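Local coordinates for aluminum resistance protein (Clostridium novyi, PDB 3I16) that probably cleaves carbon-sulfur bonds with pyridoxal 5'-phosphate as cofactor, as a methionine gamma-lyase family enzyme implicated in aluminum resistance, at residues B[31-36]-B[324-329]; B[53-58]-B[78-83]; B[243-248]-B[299-304]. One frame throughout, in Å; residues are numbered along the deposited sequence.

Residues 31-36 of helix 17-54 meet 324-329 in contact 1, which closes the longest loop and encloses the other two. The end of the same helix and the turn after it, 53-58, soon meet helix 73-86 in contact 2. Contact 3 then joins the loop after strand 237-241 to helix 287-318. Contacts 2 and 3 follow one another in series and do not cross. They touch where Tyr82 OH lies 3.5 Å from Ile246 CG1. Together the contacts tie helix 17-54 to the loop after strand 321-323 and to helix 73-86, and the large mixed sheet's cofactor loop to helix 287-318.

Contact 1 of 3, residues B[31-36]-B[324-329]; sequences QNQFKI and PKYDEK
Gln33 reaches from helix 17-54 to the chain at Tyr326 and Asp327, and it makes every contact from its side. Its CB bond points toward the loop. The chain then bends at chi2 (-64°), which brings the terminal amide up to Asp327 CA and CB. The tight part is here. Gln33 NE2 comes to 3.4 Å from Asp327 CB, and Gln33 CD lies 3.7 Å from Asp327 CA. Further back, Gln33 CG sits 3.7 Å from the carbonyl oxygen Tyr326 O. The same CG approaches the Tyr326 ring obliquely, 4.1 Å from CD2. The amide stands nearly perpendicular to the ring, with the planes 85° apart. No hydrogen bond crosses the contact. The two segments meet by van der Waals packing.

The loop partner is a type I beta turn, Lys325 to Glu328, with Tyr326 and Asp327 at its corners. It lies between strands 321-323 and 335-338, at one edge of the antiparallel sheet. Its backbone bond from Glu328 N to Lys325 O is weak. A side-chain bond reinforces it: Lys325 N donates to Glu328 OE2 at 2.7 Å, almost straight at 176°, onto the anti lone pair. Within the turn, Asp327 CB rests over the centre of the Tyr326 ring, 3.9 Å above its plane. Tyr326 also packs on Arg313 of helix 287-318.

The outer side is looser. Asp327 is exposed, and its carboxylate leads away from the helix, so only its CB and backbone meet Gln33. The helix surface beside Gln33 is exposed too. On the inner side of the helix, Phe34 packs on Lys306 and Ile309 of helix 287-318 and meets Phe411 edge-to-face.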
loop_
_atom_site.group_PDB
_atom_site.type_symbol
_atom_site.label_atom_id
_atom_site.label_comp_id
_atom_site.label_asym_id
_atom_site.label_seq_id
_atom_site.Cartn_x
_atom_site.Cartn_y
_atom_site.Cartn_z
ATOM N N GLN B 31 -16.301 -38.974 -2.474
ATOM C CA GLN B 31 -16.607 -38.286 -3.754
ATOM C C GLN B 31 -18.011 -37.765 -3.902
ATOM O O GLN B 31 -18.186 -36.632 -4.324
ATOM C CB GLN B 31 -16.246 -39.109 -5.009
ATOM C CG GLN B 31 -14.760 -39.114 -5.342
ATOM C CD GLN B 31 -14.053 -37.775 -5.055
ATOM O OE1 GLN B 31 -14.158 -36.808 -5.829
ATOM N NE2 GLN B 31 -13.306 -37.727 -3.934
ATOM N N ASN B 32 -19.005 -38.565 -3.544
ATOM C CA ASN B 32 -20.392 -38.128 -3.678
ATOM C C ASN B 32 -20.739 -36.942 -2.808
ATOM O O ASN B 32 -21.551 -36.120 -3.197
ATOM C CB ASN B 32 -21.380 -39.292 -3.455
ATOM C CG ASN B 32 -21.369 -40.287 -4.598
ATOM O OD1 ASN B 32 -20.908 -39.979 -5.701
ATOM N ND2 ASN B 32 -21.886 -41.492 -4.347
ATOM N N GLN B 33 -20.085 -36.823 -1.654
ATOM C CA GLN B 33 -20.333 -35.708 -0.757
ATOM C C GLN B 33 -19.938 -34.386 -1.395
ATOM O O GLN B 33 -20.520 -33.372 -1.084
ATOM C CB GLN B 33 -19.563 -35.875 0.543
ATOM C CG GLN B 33 -19.875 -37.170 1.273
ATOM C CD GLN B 33 -21.298 -37.226 1.715
ATOM O OE1 GLN B 33 -21.894 -36.198 2.071
ATOM N NE2 GLN B 33 -21.860 -38.422 1.716
ATOM N N PHE B 34 -18.955 -34.406 -2.287
ATOM C CA PHE B 34 -18.475 -33.195 -2.956
ATOM C C PHE B 34 -19.480 -32.620 -3.980
ATOM O O PHE B 34 -19.569 -31.399 -4.152
ATOM C CB PHE B 34 -17.118 -33.493 -3.640
ATOM C CG PHE B 34 -15.936 -33.677 -2.685
ATOM C CD1 PHE B 34 -16.092 -33.809 -1.310
ATOM C CD2 PHE B 34 -14.657 -33.782 -3.204
ATOM C CE1 PHE B 34 -14.999 -33.981 -0.483
ATOM C CE2 PHE B 34 -13.569 -33.978 -2.385
ATOM C CZ PHE B 34 -13.733 -34.074 -1.025
ATOM N N LYS B 35 -20.251 -33.489 -4.631
ATOM C CA LYS B 35 -21.227 -33.061 -5.650
ATOM C C LYS B 35 -22.243 -32.067 -5.062
ATOM O O LYS B 35 -22.589 -31.038 -5.656
ATOM C CB LYS B 35 -21.960 -34.290 -6.230
ATOM C CG LYS B 35 -21.056 -35.322 -6.925
ATOM C CD LYS B 35 -21.830 -36.610 -7.296
ATOM N N ILE B 36 -22.685 -32.407 -3.863
ATOM C CA ILE B 36 -23.638 -31.598 -3.095
ATOM C C ILE B 36 -23.067 -30.199 -2.883
ATOM O O ILE B 36 -23.751 -29.173 -3.063
ATOM C CB ILE B 36 -23.876 -32.221 -1.696
ATOM C CG1 ILE B 36 -24.592 -33.580 -1.804
ATOM C CG2 ILE B 36 -24.660 -31.286 -0.825
ATOM C CD1 ILE B 36 -23.684 -34.766 -2.142
ATOM N N PRO B 324 -17.194 -33.548 12.779
ATOM C CA PRO B 324 -18.248 -34.482 12.372
ATOM C C PRO B 324 -17.707 -35.584 11.458
ATOM O O PRO B 324 -16.512 -35.593 11.129
ATOM C CB PRO B 324 -19.221 -33.587 11.607
ATOM C CG PRO B 324 -18.360 -32.497 11.044
ATOM C CD PRO B 324 -17.195 -32.317 11.958
ATOM N N LYS B 325 -18.591 -36.497 11.059
ATOM C CA LYS B 325 -18.260 -37.576 10.139
ATOM C C LYS B 325 -18.303 -37.005 8.717
ATOM O O LYS B 325 -18.860 -35.916 8.469
ATOM C CB LYS B 325 -19.190 -38.779 10.295
ATOM C CG LYS B 325 -19.111 -39.511 11.634
ATOM C CD LYS B 325 -17.809 -40.238 11.823
ATOM N N TYR B 326 -17.724 -37.745 7.784
ATOM C CA TYR B 326 -17.558 -37.277 6.389
ATOM C C TYR B 326 -18.859 -37.032 5.647
ATOM O O TYR B 326 -18.895 -36.225 4.706
ATOM C CB TYR B 326 -16.698 -38.272 5.584
ATOM C CG TYR B 326 -17.428 -39.503 5.114
ATOM C CD1 TYR B 326 -17.656 -40.568 5.981
ATOM C CD2 TYR B 326 -17.863 -39.622 3.793
ATOM C CE1 TYR B 326 -18.313 -41.702 5.569
ATOM C CE2 TYR B 326 -18.536 -40.787 3.360
ATOM C CZ TYR B 326 -18.755 -41.808 4.261
ATOM O OH TYR B 326 -19.401 -42.968 3.891
ATOM N N ASP B 327 -19.915 -37.713 6.086
ATOM C CA ASP B 327 -21.202 -37.642 5.435
ATOM C C ASP B 327 -22.287 -36.880 6.213
ATOM O O ASP B 327 -23.457 -37.020 5.918
ATOM C CB ASP B 327 -21.677 -39.050 5.072
ATOM C CG ASP B 327 -21.901 -39.927 6.280
ATOM O OD1 ASP B 327 -21.453 -39.583 7.404
ATOM O OD2 ASP B 327 -22.514 -40.978 6.095
ATOM N N GLU B 328 -21.910 -36.078 7.197
ATOM C CA GLU B 328 -22.888 -35.275 7.911
ATOM C C GLU B 328 -22.975 -33.903 7.281
ATOM O O GLU B 328 -22.019 -33.440 6.677
ATOM C CB GLU B 328 -22.500 -35.120 9.368
ATOM C CG GLU B 328 -22.237 -36.433 10.032
ATOM C CD GLU B 328 -22.228 -36.308 11.520
ATOM O OE1 GLU B 328 -23.323 -36.130 12.111
ATOM O OE2 GLU B 328 -21.134 -36.425 12.097
ATOM N N LYS B 329 -24.121 -33.256 7.443
ATOM C CA LYS B 329 -24.363 -31.915 6.919
ATOM C C LYS B 329 -23.543 -30.938 7.786
ATOM O O LYS B 329 -23.654 -30.961 9.005
ATOM C CB LYS B 329 -25.861 -31.610 7.024
ATOM C CG LYS B 329 -26.426 -30.623 6.019
ATOM C CD LYS B 329 -27.911 -30.388 6.310
ATOM C CE LYS B 329 -28.643 -31.698 6.481
ATOM N NZ LYS B 329 -29.985 -31.534 7.112
#

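Contact 2 of 3, residues B[53-58]-B[78-83]; sequences QEERIS and LDAVYA
The Glu55 carboxylate takes the methyl of Ala80 over one face. Ala80 CB is 3.4 Å from Glu55 CD and almost as near to both oxygens. Glu55 OE2 also forms a salt bridge with Arg84, one turn further along helix 73-86. The acid thus lies on that helix while its charge is paired there.

The motif behind this is a Schellman motif, which ends helix 17-54. Arg56 takes a positive phi of 52° and turns the chain, so that Ile57 also faces helix 73-86. Arg56 N bonds back to Gln53 O.

Val81 CG2 is the methyl that both Glu55 and Ile57 touch. CG1 is anti to the backbone N (chi1 170°), which leaves CG2 beside that N, against the two. Glu55 and Val81 run past each other in opposite directions, CB and CG of Glu55 against CG2. Ile57 crosses Val81 at a slant. Around this patch, Val81 packs on Leu294 and Ile57 on Tyr291, both of helix 287-318. The second subunit also packs here: its Ile358 on Ile57, and its Phe361 in a cation-pi contact with Arg56. Val81 CG2 lies 3.7 Å from Glu55 CG and 3.9 Å from Ile57 CD1.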
loop_
_atom_site.group_PDB
_atom_site.type_symbol
_atom_site.label_atom_id
_atom_site.label_comp_id
_atom_site.label_asym_id
_atom_site.label_seq_id
_atom_site.Cartn_x
_atom_site.Cartn_y
_atom_site.Cartn_z
ATOM N N GLN B 53 -23.199 -6.689 -9.286
ATOM C CA GLN B 53 -23.817 -6.086 -10.449
ATOM C C GLN B 53 -24.919 -5.106 -10.101
ATOM O O GLN B 53 -25.020 -4.056 -10.732
ATOM C CB GLN B 53 -24.311 -7.184 -11.391
ATOM C CG GLN B 53 -23.141 -7.992 -11.919
ATOM C CD GLN B 53 -23.557 -9.126 -12.793
ATOM O OE1 GLN B 53 -24.679 -9.631 -12.679
ATOM N NE2 GLN B 53 -22.653 -9.551 -13.678
ATOM N N GLU B 54 -25.716 -5.436 -9.089
ATOM C CA GLU B 54 -26.774 -4.552 -8.628
ATOM C C GLU B 54 -26.194 -3.252 -8.098
ATOM O O GLU B 54 -26.787 -2.179 -8.276
ATOM C CB GLU B 54 -27.626 -5.239 -7.565
ATOM C CG GLU B 54 -28.468 -6.389 -8.102
ATOM C CD GLU B 54 -29.587 -5.925 -9.011
ATOM O OE1 GLU B 54 -30.153 -4.827 -8.767
ATOM O OE2 GLU B 54 -29.918 -6.669 -9.968
ATOM N N GLU B 55 -25.020 -3.327 -7.482
ATOM C CA GLU B 55 -24.350 -2.140 -6.974
ATOM C C GLU B 55 -23.489 -1.438 -8.013
ATOM O O GLU B 55 -22.819 -0.451 -7.696
ATOM C CB GLU B 55 -23.506 -2.493 -5.732
ATOM C CG GLU B 55 -24.352 -2.796 -4.543
ATOM C CD GLU B 55 -25.259 -1.634 -4.163
ATOM O OE1 GLU B 55 -24.832 -0.457 -4.279
ATOM O OE2 GLU B 55 -26.394 -1.917 -3.726
ATOM N N ARG B 56 -23.480 -1.946 -9.243
ATOM C CA ARG B 56 -22.737 -1.321 -10.333
ATOM C C ARG B 56 -21.260 -1.055 -9.998
ATOM O O ARG B 56 -20.718 0.026 -10.253
ATOM C CB ARG B 56 -23.480 -0.059 -10.772
ATOM C CG ARG B 56 -24.896 -0.370 -11.294
ATOM C CD ARG B 56 -25.735 0.898 -11.492
ATOM N NE ARG B 56 -25.224 1.738 -12.566
ATOM C CZ ARG B 56 -25.481 1.563 -13.867
ATOM N NH1 ARG B 56 -26.246 0.563 -14.298
ATOM N NH2 ARG B 56 -24.947 2.391 -14.754
ATOM N N ILE B 57 -20.615 -2.075 -9.439
ATOM C CA ILE B 57 -19.224 -1.967 -9.060
ATOM C C ILE B 57 -18.372 -1.754 -10.325
ATOM O O ILE B 57 -18.547 -2.442 -11.321
ATOM C CB ILE B 57 -18.762 -3.218 -8.240
ATOM C CG1 ILE B 57 -19.580 -3.358 -6.946
ATOM C CG2 ILE B 57 -17.258 -3.166 -7.900
ATOM C CD1 ILE B 57 -19.529 -2.152 -6.009
ATOM N N SER B 58 -17.485 -0.764 -10.262
ATOM C CA SER B 58 -16.565 -0.409 -11.325
ATOM C C SER B 58 -15.162 -0.233 -10.740
ATOM O O SER B 58 -14.968 -0.289 -9.520
ATOM C CB SER B 58 -16.982 0.917 -11.932
ATOM O OG SER B 58 -16.774 1.965 -10.998
ATOM N N LEU B 78 -19.109 -1.331 -0.770
ATOM C CA LEU B 78 -18.791 -2.676 -0.283
ATOM C C LEU B 78 -19.792 -3.091 0.807
ATOM O O LEU B 78 -20.204 -4.253 0.865
ATOM C CB LEU B 78 -17.343 -2.754 0.235
ATOM C CG LEU B 78 -16.890 -4.116 0.768
ATOM C CD1 LEU B 78 -17.023 -5.173 -0.353
ATOM C CD2 LEU B 78 -15.446 -4.030 1.324
ATOM N N ASP B 79 -20.182 -2.143 1.659
ATOM C CA ASP B 79 -21.209 -2.400 2.657
ATOM C C ASP B 79 -22.528 -2.789 1.967
ATOM O O ASP B 79 -23.202 -3.749 2.384
ATOM C CB ASP B 79 -21.440 -1.196 3.557
ATOM C CG ASP B 79 -20.279 -0.920 4.504
ATOM O OD1 ASP B 79 -19.368 -1.763 4.672
ATOM O OD2 ASP B 79 -20.261 0.189 5.070
ATOM N N ALA B 80 -22.850 -2.081 0.889
ATOM C CA ALA B 80 -24.065 -2.333 0.118
ATOM C C ALA B 80 -24.026 -3.686 -0.554
ATOM O O ALA B 80 -25.040 -4.390 -0.593
ATOM C CB ALA B 80 -24.291 -1.203 -0.932
ATOM N N VAL B 81 -22.869 -4.051 -1.108
ATOM C CA VAL B 81 -22.721 -5.385 -1.713
ATOM C C VAL B 81 -22.924 -6.482 -0.658
ATOM O O VAL B 81 -23.620 -7.467 -0.917
ATOM C CB VAL B 81 -21.354 -5.561 -2.418
ATOM C CG1 VAL B 81 -21.121 -7.014 -2.814
ATOM C CG2 VAL B 81 -21.268 -4.648 -3.645
ATOM N N TYR B 82 -22.313 -6.312 0.520
ATOM C CA TYR B 82 -22.451 -7.293 1.609
ATOM C C TYR B 82 -23.922 -7.452 2.026
ATOM O O TYR B 82 -24.406 -8.570 2.240
ATOM C CB TYR B 82 -21.606 -6.909 2.840
ATOM C CG TYR B 82 -20.273 -7.611 2.979
ATOM C CD1 TYR B 82 -19.254 -7.416 2.064
ATOM C CD2 TYR B 82 -20.016 -8.438 4.073
ATOM C CE1 TYR B 82 -18.037 -8.079 2.197
ATOM C CE2 TYR B 82 -18.787 -9.097 4.227
ATOM C CZ TYR B 82 -17.803 -8.900 3.294
ATOM O OH TYR B 82 -16.583 -9.520 3.444
ATOM N N ALA B 83 -24.606 -6.323 2.148
ATOM C CA ALA B 83 -26.019 -6.269 2.532
ATOM C C ALA B 83 -26.917 -7.016 1.539
ATOM O O ALA B 83 -27.819 -7.762 1.956
ATOM C CB ALA B 83 -26.463 -4.820 2.735
#

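Contact 3 of 3, residues B[243-248]-B[299-304]; sequences IKNIGG and HISMEA. With EDO (1,2-ethanediol), chain L.
Two buried polar side chains, Asn245 and Ser301, lie against each other without a hydrogen bond between them. Ser301 OG is pressed to a carbon, Asn245 CB, at 3.3 Å. Asn245 ND2 stays 3.8 Å from Ser301 OG. Each has its polar partner outside the two segments. Ser301 OG bonds to Ala297 O, one turn back in its helix. Asn245 ND2 bonds to Glu223 O.

The setting is the cofactor loop of a PLP enzyme with the aminotransferase-type (fold type I) architecture. The loop follows strand 237-241 of the mixed sheet and carries Lys244, which touches pyridoxal-5'-phosphate. Its place is consistent with that of the Schiff-base lysine in such enzymes. Asn245 directly after it begins a short 3-10 turn, and its side chain is about 9 Å from the cofactor. The turn is closed by Gly248 N bonding to Asn245 O at 2.9 Å. Gly248 then leaves the 3-10 segment with a positive phi of 58°, which turns the chain out of it.

Helix 287-318 lies against this turn. The backbones come nearest at Asn245 with Ser301 and at Gly248 with Ile300. The CB of Ile300 points toward the loop, and its CG1 sits anti to the carbonyl carbon (chi1 -61°). That brings CG1 to 3.7 Å from Gly248 O.

Segment 299-304 of helix 287-318 also reaches the second subunit, where His299 NE2 bonds to His299 NE2 of that chain. The Glu303 carboxylate holds a 1,2-ethanediol, probably from the crystallisation liquor, which bonds to Lys306 NZ as well. Ethanediol O2 donates to Glu303 OE2 at 2.7 Å.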
loop_
_atom_site.group_PDB
_atom_site.type_symbol
_atom_site.label_atom_id
_atom_site.label_comp_id
_atom_site.label_asym_id
_atom_site.label_seq_id
_atom_site.Cartn_x
_atom_site.Cartn_y
_atom_site.Cartn_z
ATOM N N ILE B 243 -10.722 -12.611 7.829
ATOM C CA ILE B 243 -9.624 -13.538 7.592
ATOM C C ILE B 243 -10.073 -15.005 7.729
ATOM O O ILE B 243 -9.234 -15.894 7.828
ATOM C CB ILE B 243 -8.315 -13.196 8.356
ATOM C CG1 ILE B 243 -8.419 -13.424 9.851
ATOM C CG2 ILE B 243 -7.871 -11.739 8.019
ATOM C CD1 ILE B 243 -7.070 -13.143 10.578
ATOM N N LYS B 244 -11.398 -15.229 7.786
ATOM C CA LYS B 244 -11.963 -16.571 7.737
ATOM C C LYS B 244 -12.608 -16.649 6.347
ATOM O O LYS B 244 -12.143 -15.994 5.443
ATOM C CB LYS B 244 -12.955 -16.846 8.862
ATOM C CG LYS B 244 -12.372 -16.717 10.247
ATOM C CD LYS B 244 -13.382 -17.139 11.290
ATOM C CE LYS B 244 -12.863 -16.866 12.692
ATOM N NZ LYS B 244 -11.511 -17.454 12.896
ATOM N N ASN B 245 -13.665 -17.440 6.179
ATOM C CA ASN B 245 -14.290 -17.680 4.861
ATOM C C ASN B 245 -14.508 -16.487 3.921
ATOM O O ASN B 245 -14.060 -16.499 2.778
ATOM C CB ASN B 245 -15.667 -18.352 5.022
ATOM C CG ASN B 245 -15.649 -19.611 5.885
ATOM O OD1 ASN B 245 -14.767 -19.792 6.711
ATOM N ND2 ASN B 245 -16.672 -20.461 5.721
ATOM N N ILE B 246 -15.217 -15.468 4.398
ATOM C CA ILE B 246 -15.693 -14.375 3.524
ATOM C C ILE B 246 -14.634 -13.471 2.934
ATOM O O ILE B 246 -14.906 -12.707 1.997
ATOM C CB ILE B 246 -16.836 -13.572 4.218
ATOM C CG1 ILE B 246 -17.690 -12.824 3.188
ATOM C CG2 ILE B 246 -16.286 -12.640 5.302
ATOM C CD1 ILE B 246 -19.117 -12.565 3.635
ATOM N N GLY B 247 -13.435 -13.518 3.490
ATOM C CA GLY B 247 -12.300 -12.784 2.918
ATOM C C GLY B 247 -11.657 -13.523 1.739
ATOM O O GLY B 247 -10.741 -12.986 1.109
ATOM N N GLY B 248 -12.075 -14.767 1.501
ATOM C CA GLY B 248 -11.622 -15.570 0.346
ATOM C C GLY B 248 -10.130 -15.784 0.269
ATOM O O GLY B 248 -9.568 -15.907 -0.824
ATOM N N HIS B 299 -16.182 -20.065 -3.570
ATOM C CA HIS B 299 -15.281 -21.096 -4.060
ATOM C C HIS B 299 -14.261 -21.546 -3.013
ATOM O O HIS B 299 -14.178 -22.737 -2.681
ATOM C CB HIS B 299 -14.553 -20.585 -5.323
ATOM C CG HIS B 299 -13.648 -21.597 -5.949
ATOM N ND1 HIS B 299 -14.065 -22.467 -6.932
ATOM C CD2 HIS B 299 -12.347 -21.892 -5.709
ATOM C CE1 HIS B 299 -13.055 -23.245 -7.277
ATOM N NE2 HIS B 299 -11.999 -22.913 -6.552
ATOM N N ILE B 300 -13.497 -20.597 -2.481
ATOM C CA ILE B 300 -12.427 -20.910 -1.518
ATOM C C ILE B 300 -13.041 -21.567 -0.291
ATOM O O ILE B 300 -12.432 -22.443 0.291
ATOM C CB ILE B 300 -11.587 -19.652 -1.106
ATOM C CG1 ILE B 300 -10.877 -18.993 -2.307
ATOM C CG2 ILE B 300 -10.527 -19.995 -0.036
ATOM C CD1 ILE B 300 -9.802 -19.810 -2.962
ATOM N N SER B 301 -14.205 -21.082 0.147
ATOM C CA SER B 301 -14.907 -21.690 1.304
ATOM C C SER B 301 -15.123 -23.202 1.082
ATOM O O SER B 301 -14.909 -23.997 1.987
ATOM C CB SER B 301 -16.259 -20.997 1.576
ATOM O OG SER B 301 -16.089 -19.655 2.042
HETATM N N MSE B 302 -15.519 -23.592 -0.131
HETATM C CA MSE B 302 -15.712 -25.013 -0.424
HETATM C C MSE B 302 -14.406 -25.820 -0.612
HETATM O O MSE B 302 -14.396 -27.057 -0.416
HETATM C CB MSE B 302 -16.646 -25.172 -1.604
HETATM C CG MSE B 302 -18.054 -24.704 -1.301
HETATM SE SE MSE B 302 -18.769 -25.622 0.313
HETATM C CE MSE B 302 -20.640 -25.256 -0.038
ATOM N N GLU B 303 -13.331 -25.161 -1.023
ATOM C CA GLU B 303 -12.034 -25.819 -1.089
ATOM C C GLU B 303 -11.667 -26.254 0.328
ATOM O O GLU B 303 -11.245 -27.380 0.543
ATOM C CB GLU B 303 -10.951 -24.881 -1.642
ATOM C CG GLU B 303 -11.108 -24.494 -3.096
ATOM C CD GLU B 303 -11.077 -25.700 -4.041
ATOM O OE1 GLU B 303 -10.166 -26.553 -3.929
ATOM O OE2 GLU B 303 -11.951 -25.771 -4.915
ATOM N N ALA B 304 -11.858 -25.357 1.301
ATOM C CA ALA B 304 -11.558 -25.650 2.705
ATOM C C ALA B 304 -12.461 -26.755 3.242
ATOM O O ALA B 304 -11.998 -27.654 3.969
ATOM C CB ALA B 304 -11.694 -24.377 3.582
HETATM C C1 EDO L . -11.138 -29.297 -5.652
HETATM O O1 EDO L . -10.137 -28.274 -5.739
HETATM C C2 EDO L . -12.362 -28.947 -6.488
HETATM O O2 EDO L . -13.175 -27.920 -5.889
#